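PDB 3MCX: SusD superfamily protein from Bacteroides thetaiotaomicron, which is of unknown function but, as a SusD-family protein of the outer membrane, probably binds glycans at the cell surface for uptake, and binds zinc ions. Local coordinates for residues D251-I262 against T348-V359; K332-G340 against R411-E419. One frame throughout, in Å; residues are numbered along the deposited sequence.

Overall arrangement
Interactions 1 and 2 lie side by side, their centres about 13 Å apart, and both are buried. Interaction 1 is the more extensive: it pairs strand 256-260 with strand 351-355, backbone to backbone, and runs on into the start of helix 356-370. Interaction 2 has no backbone pairing; the loop after strand 334-335 meets the turn that follows helix 403-414, chiefly through one lysine. Acidic side chains serve both, taking backbone N-H, amide, hydroxyl and arginine donors in the first and a lysine ammonium in the second. The two are joined directly, since Arg-355 NE forms a salt bridge with Glu-417 OE1 and Asn-349 OD1 probably accepts from Gly-340 N.

Interaction 1 (D251-I262 against T348-V359); sequences DFQSESLFELYI and TNNICIIRLSEV
The Asn-350 amide lies flat against the Asp-251 carboxylate, their planes 17° apart, while its ND2 sits 3.4 Å above one face of the Phe-252 ring, toward the rim. Glu-259 OE2 shares that face of Phe-252, and Glu-259 O lies at the ring edge. One face of Phe-258 carries Ile-353 CG1 in a CH-pi contact, 4.1 Å from the ring centroid; with its CG anti to the backbone N (chi1 173°), Phe-258 runs alongside Ile-353.

The two strands pair antiparallel between these groups, with two classic bulges: Leu-257 and Phe-258 both face Ile-354, and Ile-353 and Ile-354 both face Phe-258. Helices 201-214 and 21-36 pack on the side bearing Phe-258, Leu-260 and Ile-351.

Asn-350 spans the end of the strand pair near Ile-262. Asn-350 ND2 donates to the anti lone pair of Glu-259 OE2 at 2.8 Å, in the amide plane, and Asn-350 OD1 accepts from Ile-262 N, above its carbonyl plane. The same Glu-259 OE2 also takes Phe-252 N. Asp-251, which pairs with Lys-341, reaches Asn-350 N through a water.

At the other end, Glu-255 OE1 takes Ser-357 OG at 2.7 Å on the syn side. Arg-355 NH1, in a salt bridge, and Ser-357 N approach Glu-255 OE1 from opposite faces of the carboxylate, both well out of its plane. Gripped at the first turn of helix 356-370, near the positive, N-terminal end of the helix dipole, Glu-255 is likely to be stabilised as a carboxylate, with Arg-388 pairing its second oxygen.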
# COMPACT_ATOMS: atom_id res chain seq x y z
N ASP A 251 -12.36 7.09 -11.90
CA ASP A 251 -12.09 7.85 -10.67
C ASP A 251 -13.15 7.64 -9.59
O ASP A 251 -14.36 7.64 -9.89
CB ASP A 251 -12.07 9.35 -10.99
CG ASP A 251 -10.83 9.80 -11.75
OD1 ASP A 251 -9.96 8.98 -12.11
OD2 ASP A 251 -10.75 11.02 -11.97
N PHE A 252 -12.72 7.51 -8.35
CA PHE A 252 -13.60 7.64 -7.17
C PHE A 252 -14.86 6.76 -7.22
O PHE A 252 -15.96 7.22 -7.02
CB PHE A 252 -13.95 9.11 -6.93
CG PHE A 252 -12.74 10.01 -6.89
CD1 PHE A 252 -11.78 9.85 -5.94
CD2 PHE A 252 -12.58 11.00 -7.84
CE1 PHE A 252 -10.67 10.66 -5.92
CE2 PHE A 252 -11.48 11.83 -7.81
CZ PHE A 252 -10.54 11.65 -6.85
N GLN A 253 -14.64 5.47 -7.47
CA GLN A 253 -15.71 4.49 -7.51
C GLN A 253 -16.10 4.12 -6.07
O GLN A 253 -15.45 4.53 -5.13
CB GLN A 253 -15.29 3.30 -8.37
CG GLN A 253 -15.03 3.71 -9.83
CD GLN A 253 -16.29 4.26 -10.50
OE1 GLN A 253 -17.22 3.51 -10.78
NE2 GLN A 253 -16.36 5.59 -10.73
N SER A 254 -17.19 3.37 -5.94
CA SER A 254 -17.91 3.26 -4.68
C SER A 254 -17.16 2.61 -3.52
O SER A 254 -17.57 2.80 -2.38
CB SER A 254 -19.25 2.54 -4.90
OG SER A 254 -19.06 1.16 -5.20
N GLU A 255 -16.10 1.85 -3.78
CA GLU A 255 -15.34 1.29 -2.69
C GLU A 255 -14.22 2.20 -2.22
O GLU A 255 -13.66 1.99 -1.15
CB GLU A 255 -14.70 -0.05 -3.09
CG GLU A 255 -15.66 -1.22 -3.26
CD GLU A 255 -14.97 -2.59 -3.15
OE1 GLU A 255 -13.79 -2.69 -2.69
OE2 GLU A 255 -15.64 -3.58 -3.54
N SER A 256 -13.84 3.19 -3.04
CA SER A 256 -12.64 3.98 -2.76
C SER A 256 -12.80 4.87 -1.55
O SER A 256 -13.72 5.70 -1.53
CB SER A 256 -12.33 4.86 -3.97
OG SER A 256 -11.15 5.59 -3.73
N LEU A 257 -11.95 4.70 -0.54
CA LEU A 257 -12.07 5.49 0.69
C LEU A 257 -11.09 6.67 0.70
O LEU A 257 -11.42 7.74 1.21
CB LEU A 257 -11.88 4.60 1.90
CG LEU A 257 -12.97 3.56 2.13
CD1 LEU A 257 -12.42 2.42 2.99
CD2 LEU A 257 -14.16 4.17 2.83
N PHE A 258 -9.90 6.47 0.18
CA PHE A 258 -8.91 7.55 -0.02
C PHE A 258 -8.19 7.23 -1.31
O PHE A 258 -7.63 6.17 -1.47
CB PHE A 258 -7.98 7.63 1.17
CG PHE A 258 -6.80 8.60 1.02
CD1 PHE A 258 -6.93 9.81 0.36
CD2 PHE A 258 -5.59 8.29 1.60
CE1 PHE A 258 -5.83 10.68 0.25
CE2 PHE A 258 -4.49 9.18 1.49
CZ PHE A 258 -4.62 10.34 0.80
N GLU A 259 -8.22 8.20 -2.23
CA GLU A 259 -7.65 8.02 -3.56
C GLU A 259 -7.10 9.37 -4.02
O GLU A 259 -7.80 10.38 -3.94
CB GLU A 259 -8.75 7.51 -4.49
CG GLU A 259 -8.42 7.45 -5.96
CD GLU A 259 -9.62 6.89 -6.73
OE1 GLU A 259 -10.24 5.91 -6.22
OE2 GLU A 259 -10.00 7.41 -7.78
N LEU A 260 -5.86 9.37 -4.50
CA LEU A 260 -5.20 10.59 -4.96
C LEU A 260 -5.55 10.83 -6.42
O LEU A 260 -5.47 9.93 -7.24
CB LEU A 260 -3.69 10.51 -4.76
CG LEU A 260 -3.27 10.34 -3.30
CD1 LEU A 260 -1.83 9.85 -3.24
CD2 LEU A 260 -3.47 11.66 -2.54
N TYR A 261 -5.92 12.07 -6.72
CA TYR A 261 -6.36 12.48 -8.05
C TYR A 261 -5.15 12.76 -8.93
O TYR A 261 -4.25 13.54 -8.55
CB TYR A 261 -7.21 13.73 -7.93
CG TYR A 261 -7.78 14.25 -9.22
CD1 TYR A 261 -8.59 13.46 -10.01
CD2 TYR A 261 -7.51 15.55 -9.67
CE1 TYR A 261 -9.12 13.95 -11.19
CE2 TYR A 261 -8.04 16.05 -10.85
CZ TYR A 261 -8.85 15.25 -11.60
OH TYR A 261 -9.39 15.75 -12.78
N ILE A 262 -5.16 12.15 -10.12
CA ILE A 262 -4.12 12.26 -11.12
C ILE A 262 -4.72 12.69 -12.44
O ILE A 262 -5.76 12.19 -12.88
CB ILE A 262 -3.44 10.89 -11.35
CG1 ILE A 262 -2.79 10.34 -10.06
CG2 ILE A 262 -2.45 10.91 -12.55
CD1 ILE A 262 -1.62 11.17 -9.55
N THR A 348 -2.78 8.30 -16.44
CA THR A 348 -3.90 9.06 -15.91
C THR A 348 -4.68 8.40 -14.78
O THR A 348 -5.61 9.02 -14.24
CB THR A 348 -4.92 9.41 -17.03
OG1 THR A 348 -5.57 8.19 -17.48
CG2 THR A 348 -4.23 10.16 -18.18
N ASN A 349 -4.35 7.16 -14.44
CA ASN A 349 -5.05 6.42 -13.41
C ASN A 349 -4.87 7.12 -12.07
O ASN A 349 -3.74 7.48 -11.68
CB ASN A 349 -4.56 4.97 -13.31
CG ASN A 349 -5.66 3.98 -12.97
OD1 ASN A 349 -6.16 3.29 -13.87
ND2 ASN A 349 -6.07 3.91 -11.68
N ASN A 350 -5.96 7.27 -11.34
CA ASN A 350 -5.85 7.70 -9.94
C ASN A 350 -5.13 6.65 -9.10
O ASN A 350 -4.94 5.50 -9.52
CB ASN A 350 -7.23 7.97 -9.35
CG ASN A 350 -7.77 9.33 -9.69
OD1 ASN A 350 -7.19 10.10 -10.48
ND2 ASN A 350 -8.96 9.63 -9.15
N ILE A 351 -4.74 7.03 -7.90
CA ILE A 351 -4.05 6.16 -6.96
C ILE A 351 -4.96 5.89 -5.76
O ILE A 351 -5.05 6.70 -4.82
CB ILE A 351 -2.72 6.76 -6.45
CG1 ILE A 351 -1.86 7.33 -7.60
CG2 ILE A 351 -1.97 5.67 -5.72
CD1 ILE A 351 -0.50 7.89 -7.09
N CYS A 352 -5.61 4.73 -5.76
CA CYS A 352 -6.45 4.36 -4.63
C CYS A 352 -5.54 3.85 -3.52
O CYS A 352 -4.74 2.90 -3.73
CB CYS A 352 -7.44 3.29 -5.05
SG CYS A 352 -8.51 2.79 -3.68
N ILE A 353 -5.58 4.54 -2.38
CA ILE A 353 -4.76 4.21 -1.24
C ILE A 353 -5.39 3.13 -0.36
O ILE A 353 -4.70 2.24 0.11
CB ILE A 353 -4.46 5.49 -0.41
CG1 ILE A 353 -3.83 6.59 -1.27
CG2 ILE A 353 -3.57 5.16 0.84
CD1 ILE A 353 -2.51 6.22 -1.94
N ILE A 354 -6.70 3.21 -0.14
CA ILE A 354 -7.41 2.16 0.58
C ILE A 354 -8.87 2.14 0.13
O ILE A 354 -9.47 3.18 -0.13
CB ILE A 354 -7.26 2.32 2.13
CG1 ILE A 354 -7.85 1.13 2.88
CG2 ILE A 354 -7.85 3.63 2.60
CD1 ILE A 354 -7.27 0.95 4.30
N ARG A 355 -9.42 0.94 0.01
CA ARG A 355 -10.81 0.77 -0.40
C ARG A 355 -11.55 -0.25 0.47
O ARG A 355 -10.97 -1.00 1.26
CB ARG A 355 -10.90 0.42 -1.88
CG ARG A 355 -10.35 -0.90 -2.26
CD ARG A 355 -10.48 -1.11 -3.77
NE ARG A 355 -9.81 -2.34 -4.22
CZ ARG A 355 -10.34 -3.57 -4.34
NH1 ARG A 355 -11.65 -3.79 -4.20
NH2 ARG A 355 -9.57 -4.57 -4.68
N LEU A 356 -12.86 -0.24 0.32
CA LEU A 356 -13.73 -0.94 1.23
C LEU A 356 -13.44 -2.45 1.28
O LEU A 356 -13.59 -3.04 2.34
CB LEU A 356 -15.18 -0.66 0.86
CG LEU A 356 -16.27 -1.00 1.87
CD1 LEU A 356 -16.03 -0.27 3.22
CD2 LEU A 356 -17.67 -0.73 1.31
N SER A 357 -13.11 -3.10 0.16
CA SER A 357 -12.85 -4.55 0.21
C SER A 357 -11.75 -4.88 1.23
O SER A 357 -11.84 -5.90 1.95
CB SER A 357 -12.45 -5.15 -1.14
OG SER A 357 -13.55 -5.28 -2.02
N GLU A 358 -10.71 -4.03 1.31
CA GLU A 358 -9.63 -4.29 2.26
C GLU A 358 -10.16 -4.22 3.68
O GLU A 358 -9.75 -4.99 4.55
CB GLU A 358 -8.45 -3.33 2.10
CG GLU A 358 -7.37 -3.58 3.13
CD GLU A 358 -6.23 -2.59 3.10
OE1 GLU A 358 -6.05 -1.93 2.07
OE2 GLU A 358 -5.53 -2.45 4.12
N VAL A 359 -11.06 -3.27 3.91
CA VAL A 359 -11.62 -3.05 5.25
C VAL A 359 -12.41 -4.29 5.69
O VAL A 359 -12.28 -4.74 6.82
CB VAL A 359 -12.49 -1.76 5.31
CG1 VAL A 359 -13.13 -1.63 6.67
CG2 VAL A 359 -11.65 -0.52 4.99
O HOH W 1 -8.61 6.76 -12.34

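Interaction 2 (K332-G340 against R411-E419); sequences KVYLAKFPG and RKELVGEGE
A type II beta turn, Leu-414 to Glu-417, follows helix 403-414 and receives the side chain of Lys-337 from the loop beyond strand 334-335. The lysine chain is extended beyond CG, which carries its ammonium into a cluster of oxygens around the helix end. Lys-337 NZ donates to Val-415 O at 2.8 Å, on a lone pair in the carbonyl plane, and to Glu-413 O at 2.9 Å from above the plane of that carbonyl. Lys-337 NZ also forms a salt bridge with Glu-417 OE2 at 2.8 Å, on the anti side and tilted out of the carboxylate plane. The Lys-337 and Glu-417 side chains cross at about a right angle.

Apolar groups flank this grip. Leu-335 slides past Val-415 in the opposite direction, its CD1 4.0 Å from Val-415 CG1, while the other branch, CD2, rests 3.7 Å from Gly-416 CA. Any side chain at Gly-416 would run into that methyl, and the glycine's positive phi (88°) suits the third position of the turn. Phe-338 brings its ring edge to the same residue, CZ 3.4 Å from Gly-416 O, with Lys-337 CB over the centre of one ring face; Trp-46 meets the ring in an edge-to-face contact.

A methionine in place of Lys-337 would probably leave Glu-417 OE2 without this cationic mate and the two backbone carbonyls without their shared donor.

Glu-417 OE1 pairs with Arg-355, so its carboxylate lies between two cations. The backbone carbonyls near the end of helix 403-414, at the negative end of the helix dipole, together with this carboxylate are likely to favour the protonated lysine, whose buried charge is thereby met by three acceptors.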
# COMPACT_ATOMS: atom_id res chain seq x y z
N LYS A 332 -1.67 -15.25 -19.16
CA LYS A 332 -2.35 -14.02 -18.82
C LYS A 332 -1.67 -13.30 -17.66
O LYS A 332 -2.23 -13.14 -16.57
CB LYS A 332 -3.83 -14.31 -18.56
CG LYS A 332 -4.54 -14.82 -19.75
CD LYS A 332 -6.04 -15.04 -19.48
CE LYS A 332 -6.75 -15.59 -20.72
NZ LYS A 332 -8.24 -15.50 -20.47
N VAL A 333 -0.44 -12.84 -17.92
CA VAL A 333 0.41 -12.31 -16.86
C VAL A 333 0.39 -10.79 -16.72
O VAL A 333 1.07 -10.27 -15.87
CB VAL A 333 1.86 -12.79 -17.05
CG1 VAL A 333 1.91 -14.34 -17.01
CG2 VAL A 333 2.52 -12.22 -18.35
N TYR A 334 -0.46 -10.09 -17.48
CA TYR A 334 -0.54 -8.64 -17.32
C TYR A 334 -1.75 -8.29 -16.46
O TYR A 334 -2.85 -8.78 -16.72
CB TYR A 334 -0.63 -7.95 -18.70
CG TYR A 334 0.65 -8.11 -19.48
CD1 TYR A 334 0.91 -9.25 -20.15
CD2 TYR A 334 1.64 -7.12 -19.50
CE1 TYR A 334 2.09 -9.46 -20.83
CE2 TYR A 334 2.85 -7.31 -20.19
CZ TYR A 334 3.04 -8.46 -20.89
OH TYR A 334 4.20 -8.69 -21.61
N LEU A 335 -1.52 -7.52 -15.40
CA LEU A 335 -2.58 -7.09 -14.49
C LEU A 335 -3.22 -5.83 -15.05
O LEU A 335 -2.49 -4.86 -15.31
CB LEU A 335 -1.97 -6.81 -13.11
CG LEU A 335 -2.97 -6.40 -12.03
CD1 LEU A 335 -3.96 -7.51 -11.78
CD2 LEU A 335 -2.26 -5.92 -10.75
N ALA A 336 -4.53 -5.81 -15.20
CA ALA A 336 -5.24 -4.70 -15.87
C ALA A 336 -6.02 -3.79 -14.88
O ALA A 336 -6.99 -3.17 -15.26
CB ALA A 336 -6.18 -5.25 -16.95
N LYS A 337 -5.60 -3.73 -13.63
CA LYS A 337 -6.27 -2.90 -12.64
C LYS A 337 -6.13 -1.39 -12.86
O LYS A 337 -6.97 -0.66 -12.39
CB LYS A 337 -5.80 -3.21 -11.22
CG LYS A 337 -6.47 -4.38 -10.61
CD LYS A 337 -6.16 -4.48 -9.12
CE LYS A 337 -6.97 -5.61 -8.57
NZ LYS A 337 -6.65 -5.95 -7.18
N PHE A 338 -5.07 -0.94 -13.54
CA PHE A 338 -4.79 0.50 -13.63
C PHE A 338 -4.62 0.93 -15.09
O PHE A 338 -3.56 1.40 -15.52
CB PHE A 338 -3.53 0.81 -12.81
CG PHE A 338 -3.53 0.16 -11.46
CD1 PHE A 338 -4.55 0.43 -10.55
CD2 PHE A 338 -2.57 -0.82 -11.12
CE1 PHE A 338 -4.58 -0.22 -9.29
CE2 PHE A 338 -2.61 -1.47 -9.85
CZ PHE A 338 -3.63 -1.16 -8.95
N PRO A 339 -5.71 0.83 -15.89
CA PRO A 339 -5.59 1.10 -17.33
C PRO A 339 -5.69 2.59 -17.70
O PRO A 339 -5.57 2.94 -18.87
CB PRO A 339 -6.77 0.35 -17.88
CG PRO A 339 -7.85 0.58 -16.80
CD PRO A 339 -7.08 0.43 -15.53
N GLY A 340 -5.95 3.46 -16.71
CA GLY A 340 -6.16 4.88 -16.98
C GLY A 340 -7.63 5.22 -17.15
O GLY A 340 -8.47 4.32 -17.33
N ARG A 411 -5.15 -12.23 -1.37
CA ARG A 411 -4.24 -12.28 -2.52
C ARG A 411 -5.02 -12.06 -3.83
O ARG A 411 -4.56 -11.33 -4.72
CB ARG A 411 -3.46 -13.60 -2.56
CG ARG A 411 -2.34 -13.61 -1.51
CD ARG A 411 -1.81 -15.01 -1.36
NE ARG A 411 -1.16 -15.49 -2.57
CZ ARG A 411 -0.83 -16.76 -2.80
NH1 ARG A 411 -1.11 -17.71 -1.90
NH2 ARG A 411 -0.22 -17.10 -3.94
N LYS A 412 -6.19 -12.67 -3.94
CA LYS A 412 -7.00 -12.53 -5.14
C LYS A 412 -7.54 -11.07 -5.26
O LYS A 412 -7.53 -10.48 -6.33
CB LYS A 412 -8.18 -13.49 -5.14
CG LYS A 412 -7.80 -14.97 -5.25
CD LYS A 412 -9.01 -15.86 -5.11
CE LYS A 412 -8.63 -17.33 -4.97
NZ LYS A 412 -9.83 -18.23 -5.05
N GLU A 413 -8.01 -10.51 -4.16
CA GLU A 413 -8.70 -9.24 -4.17
C GLU A 413 -7.76 -8.06 -4.28
O GLU A 413 -8.08 -7.08 -4.94
CB GLU A 413 -9.57 -9.08 -2.90
CG GLU A 413 -10.45 -7.83 -2.91
CD GLU A 413 -11.37 -7.78 -4.13
OE1 GLU A 413 -11.93 -8.84 -4.48
OE2 GLU A 413 -11.55 -6.69 -4.74
N LEU A 414 -6.62 -8.13 -3.62
CA LEU A 414 -5.76 -6.96 -3.41
C LEU A 414 -4.46 -7.00 -4.20
O LEU A 414 -3.58 -6.16 -4.02
CB LEU A 414 -5.45 -6.81 -1.91
CG LEU A 414 -6.69 -6.62 -1.02
CD1 LEU A 414 -6.33 -6.60 0.46
CD2 LEU A 414 -7.44 -5.34 -1.40
N VAL A 415 -4.37 -7.95 -5.13
CA VAL A 415 -3.20 -8.02 -6.02
C VAL A 415 -2.96 -6.65 -6.68
O VAL A 415 -3.88 -6.04 -7.19
CB VAL A 415 -3.36 -9.13 -7.09
CG1 VAL A 415 -4.55 -8.86 -8.05
CG2 VAL A 415 -2.05 -9.32 -7.86
N GLY A 416 -1.74 -6.16 -6.63
CA GLY A 416 -1.43 -4.88 -7.27
C GLY A 416 -1.66 -3.65 -6.40
O GLY A 416 -1.33 -2.55 -6.80
N GLU A 417 -2.16 -3.84 -5.19
CA GLU A 417 -2.55 -2.73 -4.32
C GLU A 417 -1.65 -2.53 -3.09
O GLU A 417 -1.96 -1.73 -2.19
CB GLU A 417 -4.05 -2.83 -3.98
CG GLU A 417 -4.92 -2.69 -5.23
CD GLU A 417 -6.40 -2.89 -4.96
OE1 GLU A 417 -7.06 -1.94 -4.49
OE2 GLU A 417 -6.86 -4.01 -5.17
N GLY A 418 -0.50 -3.18 -3.12
CA GLY A 418 0.59 -2.82 -2.22
C GLY A 418 0.58 -3.39 -0.83
O GLY A 418 1.40 -2.98 -0.03
N GLU A 419 -0.28 -4.37 -0.54
CA GLU A 419 -0.44 -4.87 0.83
C GLU A 419 -0.09 -6.34 1.05
O GLU A 419 0.18 -6.72 2.18
CB GLU A 419 -1.85 -4.65 1.35
CG GLU A 419 -2.17 -3.19 1.60
CD GLU A 419 -1.31 -2.58 2.64
OE1 GLU A 419 -1.09 -3.24 3.69
OE2 GLU A 419 -0.78 -1.48 2.44